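Local coordinates for glutaredoxin family protein (Xanthomonas campestris, PDB 1TTZ) that is of unknown function but, as a member of the glutaredoxin family with a thioredoxin-type fold, probably takes part in thiol-disulfide redox chemistry, at residues A[3-17]-A[48-61]. Sequence-based numbering, arbitrary orientation.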
ATOM      1  N   LEU A   3      -0.147   8.904  -1.683  1.00  8.50           N
ATOM      2  CA  LEU A   3       0.214   7.740  -0.884  1.00  6.56           C
ATOM      3  C   LEU A   3       1.375   7.019  -1.554  1.00  6.86           C
ATOM      4  O   LEU A   3       1.681   7.273  -2.716  1.00  6.03           O
ATOM      5  CB  LEU A   3      -0.977   6.785  -0.786  1.00  5.79           C
ATOM      6  CG  LEU A   3      -2.253   7.364  -0.171  1.00  6.71           C
ATOM      7  CD1 LEU A   3      -3.383   6.359  -0.309  1.00  7.06           C
ATOM      8  CD2 LEU A   3      -2.007   7.705   1.293  1.00  3.52           C
ATOM      9  N   THR A   4       2.032   6.135  -0.811  1.00  6.53           N
ATOM     10  CA  THR A   4       3.123   5.349  -1.360  1.00  4.82           C
ATOM     11  C   THR A   4       2.685   3.903  -1.209  1.00  4.19           C
ATOM     12  O   THR A   4       2.401   3.449  -0.101  1.00  3.77           O
ATOM     13  CB  THR A   4       4.444   5.536  -0.573  1.00  5.38           C
ATOM     14  OG1 THR A   4       4.781   6.924  -0.512  1.00  6.10           O
ATOM     15  CG2 THR A   4       5.574   4.777  -1.248  1.00  7.92           C
ATOM     16  N   LEU A   5       2.601   3.185  -2.321  1.00  2.52           N
ATOM     17  CA  LEU A   5       2.217   1.786  -2.264  1.00  3.41           C
ATOM     18  C   LEU A   5       3.440   0.911  -2.485  1.00  4.80           C
ATOM     19  O   LEU A   5       3.964   0.829  -3.597  1.00  4.81           O
ATOM     20  CB  LEU A   5       1.164   1.449  -3.329  1.00  2.42           C
ATOM     21  CG  LEU A   5       0.829  -0.054  -3.395  1.00  1.38           C
ATOM     22  CD1 LEU A   5       0.035  -0.453  -2.151  1.00  1.00           C
ATOM     23  CD2 LEU A   5       0.027  -0.380  -4.655  1.00  1.00           C
ATOM     24  N   TYR A   6       3.913   0.276  -1.422  1.00  5.03           N
ATOM     25  CA  TYR A   6       5.046  -0.610  -1.558  1.00  8.03           C
ATOM     26  C   TYR A   6       4.496  -1.949  -2.035  1.00  9.24           C
ATOM     27  O   TYR A   6       3.586  -2.516  -1.425  1.00  8.31           O
ATOM     28  CB  TYR A   6       5.783  -0.773  -0.222  1.00  6.05           C
ATOM     29  CG  TYR A   6       6.492   0.484   0.215  1.00  6.40           C
ATOM     30  CD1 TYR A   6       5.910   1.354   1.135  1.00  8.88           C
ATOM     31  CD2 TYR A   6       7.733   0.824  -0.321  1.00  5.85           C
ATOM     32  CE1 TYR A   6       6.555   2.543   1.514  1.00  8.92           C
ATOM     33  CE2 TYR A   6       8.383   2.005   0.053  1.00  7.23           C
ATOM     34  CZ  TYR A   6       7.789   2.855   0.969  1.00  7.99           C
ATOM     35  OH  TYR A   6       8.434   4.007   1.352  1.00  9.56           O
ATOM     36  N   GLN A   7       5.027  -2.433  -3.148  1.00 10.05           N
ATOM     37  CA  GLN A   7       4.598  -3.710  -3.690  1.00 12.73           C
ATOM     38  C   GLN A   7       5.748  -4.408  -4.395  1.00 13.78           C
ATOM     39  O   GLN A   7       6.847  -3.869  -4.496  1.00 11.59           O
ATOM     40  CB  GLN A   7       3.421  -3.523  -4.657  1.00 14.45           C
ATOM     41  CG  GLN A   7       3.690  -2.662  -5.885  1.00 14.99           C
ATOM     42  CD  GLN A   7       2.479  -2.566  -6.808  1.00 12.58           C
ATOM     43  OE1 GLN A   7       1.925  -3.579  -7.233  1.00  8.35           O
ATOM     44  NE2 GLN A   7       2.067  -1.342  -7.122  1.00 13.00           N
ATOM     45  N   ARG A   8       5.500  -5.628  -4.853  1.00 15.97           N
ATOM     46  CA  ARG A   8       6.517  -6.380  -5.569  1.00 19.17           C
ATOM     47  C   ARG A   8       5.887  -6.806  -6.883  1.00 20.00           C
ATOM     48  O   ARG A   8       4.661  -6.871  -6.992  1.00 19.24           O
ATOM     49  CB  ARG A   8       6.961  -7.617  -4.771  1.00 19.54           C
ATOM     50  CG  ARG A   8       5.876  -8.672  -4.627  1.00 20.82           C
ATOM     51  CD  ARG A   8       6.416 -10.048  -4.248  1.00 23.87           C
ATOM     52  NE  ARG A   8       6.924 -10.126  -2.881  1.00 24.46           N
ATOM     53  CZ  ARG A   8       8.176  -9.855  -2.524  1.00 26.99           C
ATOM     54  NH1 ARG A   8       9.063  -9.483  -3.441  1.00 26.50           N
ATOM     55  NH2 ARG A   8       8.541  -9.966  -1.251  1.00 26.07           N
ATOM     56  N   ASP A   9       6.718  -7.087  -7.880  1.00 23.14           N
ATOM     57  CA  ASP A   9       6.213  -7.514  -9.182  1.00 25.86           C
ATOM     58  C   ASP A   9       5.632  -8.921  -9.121  1.00 24.60           C
ATOM     59  O   ASP A   9       6.052  -9.743  -8.306  1.00 24.61           O
ATOM     60  CB  ASP A   9       7.326  -7.472 -10.232  1.00 29.26           C
ATOM     61  CG  ASP A   9       7.662  -6.060 -10.666  1.00 33.78           C
ATOM     62  OD1 ASP A   9       6.752  -5.368 -11.171  1.00 36.06           O
ATOM     63  OD2 ASP A   9       8.831  -5.642 -10.505  1.00 36.89           O
ATOM     64  N   ASP A  10       4.665  -9.187  -9.992  1.00 24.17           N
ATOM     65  CA  ASP A  10       4.010 -10.486 -10.060  1.00 23.34           C
ATOM     66  C   ASP A  10       3.450 -10.910  -8.700  1.00 21.89           C
ATOM     67  O   ASP A  10       3.959 -11.838  -8.067  1.00 20.93           O
ATOM     68  CB  ASP A  10       4.993 -11.543 -10.588  1.00 25.46           C
ATOM     69  CG  ASP A  10       4.311 -12.859 -10.922  1.00 28.67           C
ATOM     70  OD1 ASP A  10       3.300 -12.827 -11.661  1.00 30.84           O
ATOM     71  OD2 ASP A  10       4.781 -13.921 -10.455  1.00 29.43           O
ATOM     72  N   CYS A  11       2.406 -10.214  -8.254  1.00 19.22           N
ATOM     73  CA  CYS A  11       1.757 -10.522  -6.984  1.00 17.16           C
ATOM     74  C   CYS A  11       0.281 -10.151  -7.044  1.00 16.56           C
ATOM     75  O   CYS A  11      -0.072  -8.982  -7.199  1.00 17.38           O
ATOM     76  CB  CYS A  11       2.425  -9.769  -5.832  1.00 16.07           C
ATOM     77  SG  CYS A  11       1.640 -10.055  -4.226  1.00 15.07           S
ATOM     78  N   HIS A  12      -0.575 -11.158  -6.923  1.00 14.09           N
ATOM     79  CA  HIS A  12      -2.016 -10.955  -6.955  1.00 12.71           C
ATOM     80  C   HIS A  12      -2.495 -10.053  -5.811  1.00 11.04           C
ATOM     81  O   HIS A  12      -3.420  -9.262  -5.986  1.00 11.65           O
ATOM     82  CB  HIS A  12      -2.729 -12.307  -6.880  1.00 12.32           C
ATOM     83  CG  HIS A  12      -4.219 -12.200  -6.787  1.00 12.88           C
ATOM     84  ND1 HIS A  12      -4.997 -11.710  -7.814  1.00 12.75           N
ATOM     85  CD2 HIS A  12      -5.070 -12.506  -5.781  1.00 12.78           C
ATOM     86  CE1 HIS A  12      -6.266 -11.719  -7.442  1.00 11.82           C
ATOM     87  NE2 HIS A  12      -6.337 -12.197  -6.214  1.00 12.83           N
ATOM     88  N   LEU A  13      -1.871 -10.176  -4.643  1.00  8.96           N
ATOM     89  CA  LEU A  13      -2.263  -9.353  -3.495  1.00  8.06           C
ATOM     90  C   LEU A  13      -1.992  -7.884  -3.781  1.00  6.41           C
ATOM     91  O   LEU A  13      -2.781  -7.014  -3.412  1.00  5.25           O
ATOM     92  CB  LEU A  13      -1.505  -9.779  -2.239  1.00  7.04           C
ATOM     93  CG  LEU A  13      -1.563 -11.269  -1.881  1.00  7.37           C
ATOM     94  CD1 LEU A  13      -0.902 -11.480  -0.527  1.00  5.68           C
ATOM     95  CD2 LEU A  13      -3.019 -11.747  -1.848  1.00  7.02           C
ATOM     96  N   CYS A  14      -0.871  -7.615  -4.444  1.00  6.40           N
ATOM     97  CA  CYS A  14      -0.505  -6.251  -4.793  1.00  7.75           C
ATOM     98  C   CYS A  14      -1.474  -5.684  -5.824  1.00  7.12           C
ATOM     99  O   CYS A  14      -1.851  -4.518  -5.753  1.00  5.83           O
ATOM    100  CB  CYS A  14       0.930  -6.197  -5.331  1.00  9.43           C
ATOM    101  SG  CYS A  14       2.212  -6.392  -4.051  1.00 12.60           S
ATOM    102  N   ASP A  15      -1.882  -6.508  -6.784  1.00  8.17           N
ATOM    103  CA  ASP A  15      -2.825  -6.047  -7.793  1.00  7.72           C
ATOM    104  C   ASP A  15      -4.140  -5.701  -7.122  1.00  7.20           C
ATOM    105  O   ASP A  15      -4.822  -4.771  -7.533  1.00  7.53           O
ATOM    106  CB  ASP A  15      -3.084  -7.123  -8.846  1.00  8.50           C
ATOM    107  CG  ASP A  15      -1.829  -7.543  -9.570  1.00 10.05           C
ATOM    108  OD1 ASP A  15      -0.912  -6.704  -9.721  1.00  8.05           O
ATOM    109  OD2 ASP A  15      -1.769  -8.713  -9.991  1.00 11.33           O
ATOM    110  N   GLN A  16      -4.491  -6.458  -6.085  1.00  8.28           N
ATOM    111  CA  GLN A  16      -5.732  -6.214  -5.355  1.00  7.45           C
ATOM    112  C   GLN A  16      -5.668  -4.906  -4.574  1.00  8.07           C
ATOM    113  O   GLN A  16      -6.680  -4.226  -4.409  1.00  6.07           O
ATOM    114  CB  GLN A  16      -6.027  -7.356  -4.386  1.00  6.75           C
ATOM    115  CG  GLN A  16      -6.338  -8.689  -5.035  1.00  9.40           C
ATOM    116  CD  GLN A  16      -6.652  -9.763  -4.003  1.00 10.22           C
ATOM    117  OE1 GLN A  16      -7.797  -9.917  -3.573  1.00 13.87           O
ATOM    118  NE2 GLN A  16      -5.629 -10.489  -3.581  1.00 10.64           N
ATOM    119  N   ALA A  17      -4.480  -4.561  -4.080  1.00  7.35           N
ATOM    120  CA  ALA A  17      -4.314  -3.315  -3.336  1.00  5.91           C
ATOM    121  C   ALA A  17      -4.576  -2.171  -4.312  1.00  6.59           C
ATOM    122  O   ALA A  17      -5.219  -1.183  -3.974  1.00  6.98           O
ATOM    123  CB  ALA A  17      -2.906  -3.213  -2.775  1.00  4.62           C
ATOM    124  N   VAL A  48       4.136  -6.791   1.945  1.00  6.78           N
ATOM    125  CA  VAL A  48       3.535  -6.223   0.738  1.00  5.56           C
ATOM    126  C   VAL A  48       2.249  -6.937   0.309  1.00  6.12           C
ATOM    127  O   VAL A  48       2.136  -8.162   0.397  1.00  6.09           O
ATOM    128  CB  VAL A  48       4.529  -6.233  -0.467  1.00  6.58           C
ATOM    129  CG1 VAL A  48       5.559  -5.116  -0.306  1.00  1.00           C
ATOM    130  CG2 VAL A  48       5.226  -7.589  -0.573  1.00  3.84           C
ATOM    131  N   PRO A  49       1.260  -6.173  -0.173  1.00  4.11           N
ATOM    132  CA  PRO A  49       1.261  -4.717  -0.342  1.00  5.09           C
ATOM    133  C   PRO A  49       1.080  -3.933   0.958  1.00  6.98           C
ATOM    134  O   PRO A  49       0.302  -4.321   1.833  1.00  6.67           O
ATOM    135  CB  PRO A  49       0.106  -4.491  -1.307  1.00  4.45           C
ATOM    136  CG  PRO A  49      -0.868  -5.549  -0.867  1.00  4.76           C
ATOM    137  CD  PRO A  49       0.029  -6.757  -0.732  1.00  5.04           C
ATOM    138  N   VAL A  50       1.800  -2.820   1.063  1.00  6.62           N
ATOM    139  CA  VAL A  50       1.733  -1.951   2.233  1.00  6.09           C
ATOM    140  C   VAL A  50       1.558  -0.505   1.777  1.00  4.94           C
ATOM    141  O   VAL A  50       2.269  -0.041   0.890  1.00  4.06           O
ATOM    142  CB  VAL A  50       3.024  -2.038   3.077  1.00  7.45           C
ATOM    143  CG1 VAL A  50       2.994  -0.997   4.186  1.00  6.67           C
ATOM    144  CG2 VAL A  50       3.172  -3.430   3.668  1.00  6.26           C
ATOM    145  N   LEU A  51       0.603   0.195   2.376  1.00  6.36           N
ATOM    146  CA  LEU A  51       0.349   1.593   2.041  1.00  7.11           C
ATOM    147  C   LEU A  51       0.950   2.503   3.106  1.00  7.38           C
ATOM    148  O   LEU A  51       0.828   2.232   4.300  1.00  7.11           O
ATOM    149  CB  LEU A  51      -1.154   1.857   1.953  1.00  6.16           C
ATOM    150  CG  LEU A  51      -1.805   1.732   0.577  1.00 11.54           C
ATOM    151  CD1 LEU A  51      -3.317   1.730   0.739  1.00 12.64           C
ATOM    152  CD2 LEU A  51      -1.355   2.888  -0.326  1.00  8.06           C
ATOM    153  N   ARG A  52       1.597   3.581   2.680  1.00  6.67           N
ATOM    154  CA  ARG A  52       2.199   4.512   3.627  1.00  7.12           C
ATOM    155  C   ARG A  52       1.775   5.929   3.246  1.00  6.75           C
ATOM    156  O   ARG A  52       1.831   6.297   2.073  1.00  4.95           O
ATOM    157  CB  ARG A  52       3.726   4.376   3.576  1.00  7.64           C
ATOM    158  CG  ARG A  52       4.497   5.229   4.577  1.00  8.79           C
ATOM    159  CD  ARG A  52       5.988   5.186   4.271  1.00 10.48           C
ATOM    160  NE  ARG A  52       6.773   6.061   5.141  1.00 13.94           N
ATOM    161  CZ  ARG A  52       7.234   5.713   6.338  1.00 16.13           C
ATOM    162  NH1 ARG A  52       7.938   6.578   7.054  1.00 20.30           N
ATOM    163  NH2 ARG A  52       7.003   4.498   6.817  1.00 14.62           N
ATOM    164  N   ASP A  53       1.331   6.724   4.218  1.00  7.92           N
ATOM    165  CA  ASP A  53       0.929   8.086   3.899  1.00  7.57           C
ATOM    166  C   ASP A  53       2.022   9.089   4.249  1.00  8.79           C
ATOM    167  O   ASP A  53       3.040   8.730   4.837  1.00  8.37           O
ATOM    168  CB  ASP A  53      -0.402   8.449   4.589  1.00  7.79           C
ATOM    169  CG  ASP A  53      -0.287   8.579   6.098  1.00  6.96           C
ATOM    170  OD1 ASP A  53       0.839   8.586   6.633  1.00  6.98           O
ATOM    171  OD2 ASP A  53      -1.350   8.687   6.749  1.00  6.15           O
ATOM    172  N   PRO A  54       1.834  10.361   3.876  1.00 12.42           N
ATOM    173  CA  PRO A  54       2.835  11.396   4.165  1.00 14.54           C
ATOM    174  C   PRO A  54       3.286  11.436   5.625  1.00 16.95           C
ATOM    175  O   PRO A  54       4.466  11.641   5.909  1.00 18.20           O
ATOM    176  CB  PRO A  54       2.129  12.680   3.731  1.00 14.18           C
ATOM    177  CG  PRO A  54       1.297  12.215   2.567  1.00 12.83           C
ATOM    178  CD  PRO A  54       0.711  10.920   3.097  1.00 10.81           C
HETATM  179  N   MSE A  55       2.343  11.223   6.537  1.00 20.39           N
HETATM  180  CA  MSE A  55       2.622  11.237   7.971  1.00 22.45           C
HETATM  181  C   MSE A  55       3.503  10.078   8.409  1.00 20.17           C
HETATM  182  O   MSE A  55       4.050  10.089   9.510  1.00 18.09           O
HETATM  183  CB  MSE A  55       1.312  11.191   8.758  1.00 30.75           C
HETATM  184  CG  MSE A  55       1.098  12.380   9.671  1.00 42.40           C
HETATM  185 SE   MSE A  55       1.271  14.057   8.721  1.00 58.16          SE
HETATM  186  CE  MSE A  55       2.980  14.646   9.435  1.00 52.18           C
ATOM    187  N   GLY A  56       3.631   9.074   7.553  1.00 17.66           N
ATOM    188  CA  GLY A  56       4.449   7.932   7.898  1.00 14.69           C
ATOM    189  C   GLY A  56       3.635   6.766   8.421  1.00 12.96           C
ATOM    190  O   GLY A  56       4.200   5.736   8.782  1.00 13.75           O
ATOM    191  N   ARG A  57       2.314   6.920   8.481  1.00 11.28           N
ATOM    192  CA  ARG A  57       1.451   5.838   8.948  1.00 10.69           C
ATOM    193  C   ARG A  57       1.445   4.761   7.884  1.00  8.87           C
ATOM    194  O   ARG A  57       1.590   5.057   6.701  1.00 10.46           O
ATOM    195  CB  ARG A  57       0.014   6.319   9.154  1.00  8.79           C
ATOM    196  CG  ARG A  57      -0.216   7.259  10.321  1.00 11.30           C
ATOM    197  CD  ARG A  57      -1.721   7.428  10.533  1.00  9.76           C
ATOM    198  NE  ARG A  57      -2.372   7.790   9.280  1.00 10.74           N
ATOM    199  CZ  ARG A  57      -3.593   7.411   8.922  1.00  9.80           C
ATOM    200  NH1 ARG A  57      -4.324   6.648   9.723  1.00 10.79           N
ATOM    201  NH2 ARG A  57      -4.076   7.793   7.749  1.00 10.33           N
ATOM    202  N   GLU A  58       1.274   3.514   8.296  1.00  7.04           N
ATOM    203  CA  GLU A  58       1.253   2.417   7.345  1.00  6.79           C
ATOM    204  C   GLU A  58       0.097   1.445   7.570  1.00  8.64           C
ATOM    205  O   GLU A  58      -0.317   1.189   8.703  1.00  5.36           O
ATOM    206  CB  GLU A  58       2.603   1.680   7.360  1.00  9.25           C
ATOM    207  CG  GLU A  58       3.733   2.470   6.684  1.00  8.33           C
ATOM    208  CD  GLU A  58       5.042   1.700   6.588  1.00 12.14           C
ATOM    209  OE1 GLU A  58       5.950   2.166   5.865  1.00 10.96           O
ATOM    210  OE2 GLU A  58       5.171   0.637   7.236  1.00 14.03           O
ATOM    211  N   LEU A  59      -0.435   0.936   6.463  1.00  8.24           N
ATOM    212  CA  LEU A  59      -1.546  -0.007   6.475  1.00  7.66           C
ATOM    213  C   LEU A  59      -1.060  -1.245   5.733  1.00  7.84           C
ATOM    214  O   LEU A  59      -0.727  -1.166   4.547  1.00  7.27           O
ATOM    215  CB  LEU A  59      -2.745   0.587   5.737  1.00  7.26           C
ATOM    216  CG  LEU A  59      -4.053  -0.205   5.800  1.00  8.09           C
ATOM    217  CD1 LEU A  59      -4.586  -0.200   7.228  1.00  5.64           C
ATOM    218  CD2 LEU A  59      -5.069   0.422   4.847  1.00  7.81           C
ATOM    219  N   ASP A  60      -1.012  -2.378   6.427  1.00  8.17           N
ATOM    220  CA  ASP A  60      -0.547  -3.623   5.822  1.00  8.25           C
ATOM    221  C   ASP A  60      -1.688  -4.475   5.290  1.00  7.93           C
ATOM    222  O   ASP A  60      -2.778  -4.478   5.849  1.00  7.21           O
ATOM    223  CB  ASP A  60       0.232  -4.460   6.839  1.00 10.47           C
ATOM    224  CG  ASP A  60       1.536  -3.814   7.267  1.00 10.53           C
ATOM    225  OD1 ASP A  60       2.263  -4.440   8.065  1.00 11.93           O
ATOM    226  OD2 ASP A  60       1.835  -2.691   6.815  1.00  8.81           O
ATOM    227  N   TRP A  61      -1.428  -5.195   4.202  1.00  7.62           N
ATOM    228  CA  TRP A  61      -2.421  -6.084   3.624  1.00  6.93           C
ATOM    229  C   TRP A  61      -2.759  -7.109   4.711  1.00  7.51           C
ATOM    230  O   TRP A  61      -1.905  -7.453   5.530  1.00  7.42           O
ATOM    231  CB  TRP A  61      -1.831  -6.790   2.405  1.00  7.25           C
ATOM    232  CG  TRP A  61      -2.826  -7.659   1.712  1.00  9.36           C
ATOM    233  CD1 TRP A  61      -2.951  -9.012   1.814  1.00  7.71           C
ATOM    234  CD2 TRP A  61      -3.864  -7.222   0.831  1.00  8.84           C
ATOM    235  NE1 TRP A  61      -4.009  -9.447   1.045  1.00 10.55           N
ATOM    236  CE2 TRP A  61      -4.586  -8.365   0.430  1.00  9.08           C
ATOM    237  CE3 TRP A  61      -4.256  -5.969   0.340  1.00  8.56           C
ATOM    238  CZ2 TRP A  61      -5.680  -8.292  -0.444  1.00  7.95           C
ATOM    239  CZ3 TRP A  61      -5.347  -5.896  -0.527  1.00  8.93           C
ATOM    240  CH2 TRP A  61      -6.042  -7.048  -0.908  1.00  7.43           C
TER
HETATM  241  O   HOH W   1       3.655   8.463   1.559  1.00 30.99           O
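Pro49, joined to Val48 by a cis peptide bond, packs its ring against Leu13, Cys14 and Ala17 in the first turns of helix 12-23, a worked example of the cis-proline of thioredoxin-type folds. Followed outward, its CB meets Ala17 CB at 3.6 Å and Cys14 SG at 3.9 Å, with Leu5 CD1 a little farther off; CG touches the Leu13 carbonyl O and Ala17 CB; Pro49 CD closes the ring 3.7 Å from Leu13 CB. Val48 flanks it, laying CG1 over the Tyr6 carbonyl and CG2 by Arg8 NE, whose guanidinium is held by Glu41 and Gly45.

Beyond the proline, residues 50-52 run antiparallel to strand 3-7. Tyr6 and Val50 exchange two backbone bonds, as do Thr4 and Arg52, and a water links Thr4 OG1 to Arg52 O. The Tyr6 ring, stacked with Tyr44, offers its edge to Arg52, whose extended chain (CG opposite the backbone N, chi1 -176°) carries Arg52 NH2 into a salt bridge with Glu58 OE1 at 2.7 Å, an oxygen also hydrogen-bonded to the Tyr44 hydroxyl.

Trp61 lies against the helix, with Leu13 CB over its five-membered ring and Gln16 CB 3.5 Å from Trp61 CH2.

Cys11 SG caps the helix by accepting from Cys14 N, while Cys14 SG accepts from Arg8 N at 3.5 Å. Both sulfurs thus accept a backbone N-H near the cis-proline, consistent with a thioredoxin-type CxxC redox site.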